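Local coordinates for protein methionyl-tRNA formyltransferase (PDB 1ZGH) that probably transfers a formyl group from 10-formyltetrahydrofolate to the amino group of methionine carried by initiator tRNA, at residues T60-K65 and P84-I89; I144-D149 and P173-K178; E198-S203 and G222-F227. All coordinates share one frame; numbering follows the deposited sequence.

Two of the three contacts belong to the formyltransferase domain and one to the C-terminal domain. Contact 1 and contact 2 both reach the six-stranded mixed sheet: the first lies where strand 57-62 ends, at one outer edge, and the second holds helix 156-178 against strand 144-151, at the other. Their centres are 20 Å apart and their nearest atoms about 10 Å. Contact 3 joins two loops of the C-terminal domain, its centre 24 Å from that of contact 1 and 34 Å from that of contact 2. Contacts 1 and 3 nevertheless meet through packing of H85 against Y223, where H85 NE2 lies 3.8 Å from Y223 OH.

Contact 1 (T60-K65 and P84-I89); sequences TIITNK and PHWSWI
K65 lies across one face of W88, while the outer end of the W86 indole reaches the backbone of I62 to K65. The contact joins two loops of a Rossmann-like formyltransferase domain, which leave the C-terminal ends of the parallel strands 57-62 and 80-83. With CG anti to the backbone N (chi1 -171°), the lysine chain runs out nearly straight as far as CE, so its methylenes follow the indole one after another. CB stands 3.7 Å above the plane over the ring centre, and CD makes a CH-pi contact, 3.7 Å from the centroid of the five-membered ring and 18° off its normal. Lysine suits this surface position because its long aliphatic part can cover an aromatic face, while K65 NZ, beyond a bend at the last torsion, stays 3.6 Å from W88 CD1. On the opposite face of W88 sits S87 CB, so the indole is held between its own neighbour and K65.

W86 uses the far rim of its six-membered ring. CH2 lies 4.0 Å from I62 CG2, the branch anti to the isoleucine N, and N64 O approaches the same CH2 at the ring edge, 3.8 Å away. The two indoles also position each other: W88 places CE3 3.5 Å above the plane of W86, and W86 NE1 lies in the plane of W88 at its edge. A large indole suits position 86, since W86 CA is 8.6 Å from T63 CA.

Farther out, F83 meets W86 edge-to-face, with L68 and A36 also against the indole, and I62 packs on I34. The turn at T63 and N64 is fixed by E67, whose OE2 accepts from T63 N and whose OE1 accepts from N64 ND2.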
loop_
_atom_site.group_PDB
_atom_site.type_symbol
_atom_site.label_atom_id
_atom_site.label_comp_id
_atom_site.label_asym_id
_atom_site.label_seq_id
_atom_site.Cartn_x
_atom_site.Cartn_y
_atom_site.Cartn_z
ATOM N N THR A 60 9.468 1.137 -17.707
ATOM C CA THR A 60 8.890 2.487 -17.702
ATOM C C THR A 60 8.247 2.748 -16.332
ATOM O O THR A 60 7.401 1.976 -15.897
ATOM C CB THR A 60 7.857 2.631 -18.865
ATOM O OG1 THR A 60 8.480 2.264 -20.087
ATOM C CG2 THR A 60 7.331 4.058 -19.013
ATOM N N ILE A 61 8.644 3.838 -15.679
ATOM C CA ILE A 61 8.124 4.216 -14.387
ATOM C C ILE A 61 7.082 5.317 -14.588
ATOM O O ILE A 61 7.358 6.322 -15.252
ATOM C CB ILE A 61 9.230 4.687 -13.432
ATOM C CG1 ILE A 61 10.292 3.599 -13.299
ATOM C CG2 ILE A 61 8.670 4.998 -12.037
ATOM C CD1 ILE A 61 11.506 4.057 -12.525
ATOM N N ILE A 62 5.881 5.074 -14.072
ATOM C CA ILE A 62 4.786 6.016 -14.159
ATOM C C ILE A 62 4.372 6.413 -12.756
ATOM O O ILE A 62 4.149 5.549 -11.912
ATOM C CB ILE A 62 3.616 5.409 -14.944
ATOM C CG1 ILE A 62 4.056 5.193 -16.413
ATOM C CG2 ILE A 62 2.395 6.304 -14.829
ATOM C CD1 ILE A 62 3.000 4.557 -17.315
ATOM N N THR A 63 4.300 7.715 -12.496
ATOM C CA THR A 63 4.005 8.209 -11.141
ATOM C C THR A 63 2.788 9.121 -11.028
ATOM O O THR A 63 2.406 9.466 -9.912
ATOM C CB THR A 63 5.215 8.954 -10.517
ATOM O OG1 THR A 63 5.544 10.093 -11.309
ATOM C CG2 THR A 63 6.426 8.025 -10.419
ATOM N N ASN A 64 2.175 9.466 -12.162
ATOM C CA ASN A 64 1.030 10.387 -12.207
ATOM C C ASN A 64 -0.157 9.732 -12.883
ATOM O O ASN A 64 -0.017 9.068 -13.940
ATOM C CB ASN A 64 1.389 11.677 -12.969
ATOM C CG ASN A 64 2.502 12.464 -12.305
ATOM O OD1 ASN A 64 2.445 12.767 -11.101
ATOM N ND2 ASN A 64 3.523 12.805 -13.078
ATOM N N LYS A 65 -1.335 9.919 -12.283
ATOM C CA LYS A 65 -2.607 9.451 -12.864
ATOM C C LYS A 65 -2.697 9.659 -14.376
ATOM O O LYS A 65 -3.111 8.755 -15.119
ATOM C CB LYS A 65 -3.788 10.161 -12.185
ATOM C CG LYS A 65 -5.168 9.604 -12.540
ATOM C CD LYS A 65 -6.282 10.339 -11.758
ATOM C CE LYS A 65 -7.678 9.792 -12.093
ATOM N NZ LYS A 65 -8.611 9.905 -10.891
ATOM N N PRO A 84 3.109 -1.230 -7.131
ATOM C CA PRO A 84 3.491 -1.352 -5.708
ATOM C C PRO A 84 2.610 -0.554 -4.759
ATOM O O PRO A 84 2.252 -1.055 -3.690
ATOM C CB PRO A 84 4.911 -0.830 -5.685
ATOM C CG PRO A 84 5.410 -1.069 -7.068
ATOM C CD PRO A 84 4.250 -0.813 -7.961
ATOM N N HIS A 85 2.259 0.660 -5.172
ATOM C CA HIS A 85 1.256 1.460 -4.512
ATOM C C HIS A 85 0.624 2.439 -5.482
ATOM O O HIS A 85 1.291 3.263 -6.109
ATOM C CB HIS A 85 1.855 2.281 -3.335
ATOM C CG HIS A 85 0.796 3.043 -2.587
ATOM N ND1 HIS A 85 0.460 4.344 -2.889
ATOM C CD2 HIS A 85 -0.116 2.629 -1.681
ATOM C CE1 HIS A 85 -0.559 4.725 -2.139
ATOM N NE2 HIS A 85 -0.925 3.702 -1.391
ATOM N N TRP A 86 -0.672 2.365 -5.634
ATOM C CA TRP A 86 -1.329 3.228 -6.590
ATOM C C TRP A 86 -2.660 3.684 -6.044
ATOM O O TRP A 86 -3.504 2.879 -5.668
ATOM C CB TRP A 86 -1.527 2.487 -7.901
ATOM C CG TRP A 86 -1.918 3.323 -9.089
ATOM C CD1 TRP A 86 -3.126 3.325 -9.706
ATOM C CD2 TRP A 86 -1.088 4.232 -9.821
ATOM N NE1 TRP A 86 -3.118 4.192 -10.763
ATOM C CE2 TRP A 86 -1.872 4.754 -10.868
ATOM C CE3 TRP A 86 0.255 4.645 -9.705
ATOM C CZ2 TRP A 86 -1.379 5.675 -11.786
ATOM C CZ3 TRP A 86 0.745 5.580 -10.622
ATOM C CH2 TRP A 86 -0.070 6.076 -11.649
ATOM N N SER A 87 -2.870 4.977 -6.184
ATOM C CA SER A 87 -3.880 5.727 -5.460
ATOM C C SER A 87 -5.224 5.761 -6.191
ATOM O O SER A 87 -6.290 5.800 -5.564
ATOM C CB SER A 87 -3.310 7.146 -5.258
ATOM O OG SER A 87 -1.860 7.092 -5.274
ATOM N N TRP A 88 -5.178 5.724 -7.512
ATOM C CA TRP A 88 -6.360 5.916 -8.321
ATOM C C TRP A 88 -6.944 4.614 -8.882
ATOM O O TRP A 88 -6.273 3.585 -8.913
ATOM C CB TRP A 88 -6.024 6.874 -9.446
ATOM C CG TRP A 88 -5.433 8.150 -8.940
ATOM C CD1 TRP A 88 -6.116 9.236 -8.419
ATOM C CD2 TRP A 88 -4.043 8.486 -8.881
ATOM N NE1 TRP A 88 -5.226 10.220 -8.057
ATOM C CE2 TRP A 88 -3.950 9.790 -8.333
ATOM C CE3 TRP A 88 -2.866 7.826 -9.261
ATOM C CZ2 TRP A 88 -2.724 10.434 -8.142
ATOM C CZ3 TRP A 88 -1.651 8.474 -9.085
ATOM C CH2 TRP A 88 -1.590 9.767 -8.534
ATOM N N ILE A 89 -8.212 4.683 -9.284
ATOM C CA ILE A 89 -8.906 3.590 -9.978
ATOM C C ILE A 89 -8.182 3.305 -11.281
ATOM O O ILE A 89 -7.936 4.226 -12.063
ATOM C CB ILE A 89 -10.347 3.973 -10.349
ATOM C CG1 ILE A 89 -11.223 4.100 -9.098
ATOM C CG2 ILE A 89 -10.969 2.944 -11.336
ATOM C CD1 ILE A 89 -12.575 4.726 -9.405
#

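Contact 2 (I144-D149 and P173-K178); sequences IFFKRD and PELLTK
L175 and F145 meet methyl to ring face: L175 CD1 sits 3.5 Å above the phenyl plane, offset toward the rim, and 3.9 Å from the ring centroid in a CH-pi contact. A branched leucine can lay one methyl on the flat ring while its backbone stays in the helix. Beside it, F146 has its CG between the backbone N and the carbonyl carbon (chi1 59°), and the ring reaches E174. Its CZ lies 3.6 Å from E174 CG, so the glutamate is first an aliphatic neighbour of the phenyl group. The carboxylate then stands nearly perpendicular to that ring, with OE1 above its centre.

The same oxygen forms a salt bridge with R148, whose NH2 is 2.7 Å from E174 OE1. OE1 approaches at the edge of the guanidinium, near its plane, but the two flat groups are turned 76° apart, so the pairing is single-pronged. F146 CD1 lies 3.6 Å above one guanidinium face. D170 takes R148 NE, and K178 NZ makes a long ion pair with E174 OE2; the carboxylate thus lies between two positive groups, which probably favours its charged form.

F145 and F146 both point at the helix, and their backbones both hydrogen-bond with A132, consistent with a beta bulge. Strand 144-151 is one of the two edge strands of the mixed sheet, paired antiparallel with strand 127-134. Segment 173-178 runs at 144° to segment 144-149, their axes 10.0 Å apart at closest, and L175 carries the packing inward to Y80 and L82 of strand 80-83.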
loop_
_atom_site.group_PDB
_atom_site.type_symbol
_atom_site.label_atom_id
_atom_site.label_comp_id
_atom_site.label_asym_id
_atom_site.label_seq_id
_atom_site.Cartn_x
_atom_site.Cartn_y
_atom_site.Cartn_z
ATOM N N ILE A 144 -4.835 -14.753 -7.538
ATOM C CA ILE A 144 -3.635 -14.497 -6.730
ATOM C C ILE A 144 -2.457 -15.210 -7.373
ATOM O O ILE A 144 -2.539 -16.409 -7.623
ATOM C CB ILE A 144 -3.813 -15.032 -5.280
ATOM C CG1 ILE A 144 -4.964 -14.307 -4.569
ATOM C CG2 ILE A 144 -2.520 -14.852 -4.488
ATOM C CD1 ILE A 144 -5.477 -15.023 -3.322
ATOM N N PHE A 145 -1.380 -14.482 -7.640
ATOM C CA PHE A 145 -0.136 -15.067 -8.140
ATOM C C PHE A 145 0.606 -15.808 -7.031
ATOM O O PHE A 145 1.016 -16.957 -7.216
ATOM C CB PHE A 145 0.793 -13.990 -8.715
ATOM C CG PHE A 145 0.297 -13.349 -9.977
ATOM C CD1 PHE A 145 0.543 -13.931 -11.217
ATOM C CD2 PHE A 145 -0.414 -12.151 -9.930
ATOM C CE1 PHE A 145 0.101 -13.310 -12.405
ATOM C CE2 PHE A 145 -0.865 -11.539 -11.089
ATOM C CZ PHE A 145 -0.604 -12.113 -12.333
ATOM N N PHE A 146 0.802 -15.124 -5.893
ATOM C CA PHE A 146 1.415 -15.687 -4.665
ATOM C C PHE A 146 1.490 -14.609 -3.545
ATOM O O PHE A 146 1.151 -13.437 -3.766
ATOM C CB PHE A 146 2.810 -16.300 -4.944
ATOM C CG PHE A 146 3.823 -15.317 -5.519
ATOM C CD1 PHE A 146 4.639 -14.569 -4.680
ATOM C CD2 PHE A 146 3.960 -15.157 -6.882
ATOM C CE1 PHE A 146 5.566 -13.662 -5.195
ATOM C CE2 PHE A 146 4.894 -14.265 -7.411
ATOM C CZ PHE A 146 5.688 -13.510 -6.563
ATOM N N LYS A 147 1.915 -15.031 -2.353
ATOM C CA LYS A 147 1.903 -14.214 -1.140
ATOM C C LYS A 147 3.245 -14.267 -0.433
ATOM O O LYS A 147 3.986 -15.241 -0.595
ATOM C CB LYS A 147 0.833 -14.710 -0.152
ATOM C CG LYS A 147 -0.587 -14.625 -0.680
ATOM C CD LYS A 147 -1.608 -15.187 0.300
ATOM C CE LYS A 147 -2.991 -15.200 -0.317
ATOM N NZ LYS A 147 -4.028 -15.655 0.645
ATOM N N ARG A 148 3.549 -13.216 0.335
ATOM C CA ARG A 148 4.719 -13.176 1.219
ATOM C C ARG A 148 4.325 -12.576 2.570
ATOM O O ARG A 148 3.449 -11.714 2.613
ATOM C CB ARG A 148 5.848 -12.343 0.601
ATOM C CG ARG A 148 6.446 -12.920 -0.674
ATOM C CD ARG A 148 7.259 -14.177 -0.424
ATOM N NE ARG A 148 7.668 -14.815 -1.687
ATOM C CZ ARG A 148 7.135 -15.916 -2.216
ATOM N NH1 ARG A 148 6.147 -16.578 -1.620
ATOM N NH2 ARG A 148 7.614 -16.390 -3.363
ATOM N N ASP A 149 4.962 -13.027 3.654
ATOM C CA ASP A 149 4.699 -12.495 4.997
ATOM C C ASP A 149 5.196 -11.052 5.191
ATOM O O ASP A 149 6.203 -10.626 4.577
ATOM C CB ASP A 149 5.357 -13.359 6.082
ATOM C CG ASP A 149 4.762 -14.763 6.176
ATOM O OD1 ASP A 149 3.561 -14.962 5.857
ATOM O OD2 ASP A 149 5.514 -15.675 6.578
ATOM N N PRO A 173 10.895 -9.755 -8.886
ATOM C CA PRO A 173 11.809 -10.704 -9.563
ATOM C C PRO A 173 11.248 -12.120 -9.778
ATOM O O PRO A 173 11.438 -12.715 -10.850
ATOM C CB PRO A 173 13.020 -10.739 -8.632
ATOM C CG PRO A 173 12.997 -9.414 -7.970
ATOM C CD PRO A 173 11.543 -9.133 -7.722
ATOM N N GLU A 174 10.574 -12.656 -8.773
ATOM C CA GLU A 174 9.949 -13.980 -8.886
ATOM C C GLU A 174 8.841 -14.007 -9.935
ATOM O O GLU A 174 8.806 -14.899 -10.812
ATOM C CB GLU A 174 9.381 -14.430 -7.535
ATOM C CG GLU A 174 8.415 -15.617 -7.659
ATOM C CD GLU A 174 8.819 -16.774 -6.788
ATOM O OE1 GLU A 174 8.010 -17.192 -5.928
ATOM O OE2 GLU A 174 9.953 -17.266 -6.980
ATOM N N LEU A 175 7.931 -13.046 -9.839
ATOM C CA LEU A 175 6.868 -12.896 -10.840
ATOM C C LEU A 175 7.379 -12.831 -12.281
ATOM O O LEU A 175 6.874 -13.556 -13.146
ATOM C CB LEU A 175 6.024 -11.652 -10.570
ATOM C CG LEU A 175 4.822 -11.471 -11.509
ATOM C CD1 LEU A 175 3.704 -12.400 -11.111
ATOM C CD2 LEU A 175 4.333 -10.024 -11.490
ATOM N N LEU A 176 8.343 -11.953 -12.546
ATOM C CA LEU A 176 8.851 -11.755 -13.925
ATOM C C LEU A 176 9.674 -12.964 -14.396
ATOM O O LEU A 176 9.731 -13.250 -15.581
ATOM C CB LEU A 176 9.671 -10.452 -14.047
ATOM C CG LEU A 176 8.949 -9.137 -13.665
ATOM C CD1 LEU A 176 9.864 -7.904 -13.775
ATOM C CD2 LEU A 176 7.688 -8.939 -14.498
ATOM N N THR A 177 10.283 -13.684 -13.457
ATOM C CA THR A 177 11.117 -14.833 -13.798
ATOM C C THR A 177 10.327 -16.125 -13.959
ATOM O O THR A 177 10.497 -16.837 -14.960
ATOM C CB THR A 177 12.228 -15.052 -12.774
ATOM O OG1 THR A 177 12.989 -13.851 -12.656
ATOM C CG2 THR A 177 13.157 -16.169 -13.234
ATOM N N LYS A 178 9.493 -16.442 -12.982
ATOM C CA LYS A 178 8.711 -17.661 -13.033
ATOM C C LYS A 178 7.432 -17.508 -13.853
ATOM O O LYS A 178 6.925 -18.491 -14.385
ATOM C CB LYS A 178 8.365 -18.129 -11.634
ATOM C CG LYS A 178 9.583 -18.436 -10.783
ATOM C CD LYS A 178 9.149 -18.997 -9.434
ATOM C CE LYS A 178 10.197 -19.915 -8.807
ATOM N NZ LYS A 178 9.605 -20.800 -7.731
#

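Contact 3 (E198-S203 and G222-F227); sequences EQSEIS and GYPRAF
F227 lays its ring along S200 and E201, at the place where two loops of the C-terminal domain, an OB fold in related formyltransferases, come together in a single parallel beta bridge. The loops flank helix 208-217, and F227 opens strand 227-230. From CB, with CG between the N and the carbonyl carbon (chi1 77°), the ring swings over to S200 and E201. Going outward, CD2 meets S200 CB edge-on at 3.7 Å, CE2 comes within 3.5 Å of E201 N, and CZ at the tip touches E201 CB at 3.6 Å. CE1, across the ring from CE2, approaches E201 CG. E201 CB thus makes a CH-pi contact over the face, so the glutamate's methylenes serve as packing surface.

The backbone of F227 is gripped at both ends: its N donates to S200 O, and its O accepts from I202 N at 2.8 Å in a nearly straight bond of 169°. I202 CD1 packs on A226 CB, a small methyl, with I211 and I215 of helix 208-217 beyond. Serine suits position 200 because its short hydroxyl spans the loops: S200 OG donates to P224 O at 2.9 Å, from above the carbonyl plane.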
loop_
_atom_site.group_PDB
_atom_site.type_symbol
_atom_site.label_atom_id
_atom_site.label_comp_id
_atom_site.label_asym_id
_atom_site.label_seq_id
_atom_site.Cartn_x
_atom_site.Cartn_y
_atom_site.Cartn_z
ATOM N N GLU A 198 -11.411 12.329 8.647
ATOM C CA GLU A 198 -12.076 12.509 9.940
ATOM C C GLU A 198 -11.873 11.321 10.898
ATOM O O GLU A 198 -11.945 11.487 12.116
ATOM C CB GLU A 198 -13.570 12.740 9.735
ATOM C CG GLU A 198 -13.923 13.991 8.919
ATOM C CD GLU A 198 -13.575 13.934 7.394
ATOM O OE1 GLU A 198 -13.365 12.850 6.795
ATOM O OE2 GLU A 198 -13.528 15.026 6.788
ATOM N N GLN A 199 -11.615 10.133 10.362
ATOM C CA GLN A 199 -11.441 8.925 11.198
ATOM C C GLN A 199 -10.022 8.847 11.826
ATOM O O GLN A 199 -9.705 7.888 12.571
ATOM C CB GLN A 199 -11.705 7.659 10.380
ATOM C CG GLN A 199 -13.169 7.499 9.977
ATOM C CD GLN A 199 -13.346 6.324 9.024
ATOM O OE1 GLN A 199 -13.174 6.453 7.813
ATOM N NE2 GLN A 199 -13.682 5.169 9.577
ATOM N N SER A 200 -9.213 9.863 11.550
ATOM C CA SER A 200 -7.955 10.082 12.286
ATOM C C SER A 200 -8.089 10.595 13.730
ATOM O O SER A 200 -7.110 10.622 14.485
ATOM C CB SER A 200 -7.098 11.058 11.492
ATOM O OG SER A 200 -6.690 10.457 10.291
ATOM N N GLU A 201 -9.300 10.988 14.124
ATOM C CA GLU A 201 -9.558 11.539 15.434
ATOM C C GLU A 201 -9.466 10.447 16.505
ATOM O O GLU A 201 -10.095 9.408 16.376
ATOM C CB GLU A 201 -10.945 12.224 15.491
ATOM C CG GLU A 201 -11.106 13.087 16.744
ATOM C CD GLU A 201 -12.446 13.803 16.851
ATOM O OE1 GLU A 201 -13.274 13.689 15.933
ATOM O OE2 GLU A 201 -12.661 14.491 17.865
ATOM N N ILE A 202 -8.652 10.684 17.527
ATOM C CA ILE A 202 -8.466 9.765 18.643
ATOM C C ILE A 202 -9.580 10.063 19.673
ATOM O O ILE A 202 -9.781 11.234 20.041
ATOM C CB ILE A 202 -7.127 10.007 19.323
ATOM C CG1 ILE A 202 -5.947 9.671 18.392
ATOM C CG2 ILE A 202 -7.013 9.270 20.660
ATOM C CD1 ILE A 202 -4.642 10.357 18.828
ATOM N N SER A 203 -10.257 9.023 20.156
ATOM C CA SER A 203 -11.262 9.183 21.208
ATOM C C SER A 203 -10.635 9.177 22.581
ATOM O O SER A 203 -9.675 8.438 22.811
ATOM C CB SER A 203 -12.286 8.051 21.111
ATOM O OG SER A 203 -13.015 7.898 22.311
ATOM N N GLY A 222 2.077 11.574 3.327
ATOM C CA GLY A 222 0.797 11.824 2.654
ATOM C C GLY A 222 -0.427 11.429 3.473
ATOM O O GLY A 222 -1.529 11.577 2.980
ATOM N N TYR A 223 -0.247 10.915 4.698
ATOM C CA TYR A 223 -1.368 10.425 5.503
ATOM C C TYR A 223 -1.817 11.472 6.505
ATOM O O TYR A 223 -0.980 12.236 6.979
ATOM C CB TYR A 223 -1.013 9.081 6.185
ATOM C CG TYR A 223 -0.895 7.991 5.164
ATOM C CD1 TYR A 223 -2.028 7.295 4.724
ATOM C CD2 TYR A 223 0.342 7.687 4.561
ATOM C CE1 TYR A 223 -1.924 6.290 3.749
ATOM C CE2 TYR A 223 0.449 6.710 3.576
ATOM C CZ TYR A 223 -0.691 6.007 3.174
ATOM O OH TYR A 223 -0.605 5.025 2.175
ATOM N N PRO A 224 -3.142 11.532 6.819
ATOM C CA PRO A 224 -3.684 12.500 7.797
ATOM C C PRO A 224 -3.389 12.033 9.207
ATOM O O PRO A 224 -3.963 11.031 9.669
ATOM C CB PRO A 224 -5.204 12.467 7.556
ATOM C CG PRO A 224 -5.479 11.096 6.999
ATOM C CD PRO A 224 -4.209 10.673 6.254
ATOM N N ARG A 225 -2.509 12.751 9.896
ATOM C CA ARG A 225 -2.074 12.328 11.229
ATOM C C ARG A 225 -3.212 12.149 12.227
ATOM O O ARG A 225 -4.205 12.864 12.194
ATOM C CB ARG A 225 -1.086 13.339 11.815
ATOM C CG ARG A 225 0.243 13.439 11.074
ATOM C CD ARG A 225 1.151 12.284 11.269
ATOM N NE ARG A 225 2.404 12.498 10.518
ATOM C CZ ARG A 225 2.526 12.269 9.210
ATOM N NH1 ARG A 225 1.474 11.822 8.518
ATOM N NH2 ARG A 225 3.689 12.489 8.602
ATOM N N ALA A 226 -2.976 11.281 13.202
ATOM C CA ALA A 226 -3.875 11.092 14.308
ATOM C C ALA A 226 -4.012 12.428 15.054
ATOM O O ALA A 226 -3.035 13.129 15.269
ATOM C CB ALA A 226 -3.375 10.009 15.257
ATOM N N PHE A 227 -5.215 12.742 15.460
ATOM C CA PHE A 227 -5.468 14.036 16.093
ATOM C C PHE A 227 -6.544 14.022 17.179
ATOM O O PHE A 227 -7.379 13.106 17.242
ATOM C CB PHE A 227 -5.779 15.086 15.013
ATOM C CG PHE A 227 -7.139 15.008 14.445
ATOM C CD1 PHE A 227 -8.164 15.765 15.004
ATOM C CD2 PHE A 227 -7.415 14.195 13.350
ATOM C CE1 PHE A 227 -9.445 15.723 14.507
ATOM C CE2 PHE A 227 -8.717 14.152 12.815
ATOM C CZ PHE A 227 -9.734 14.932 13.396
#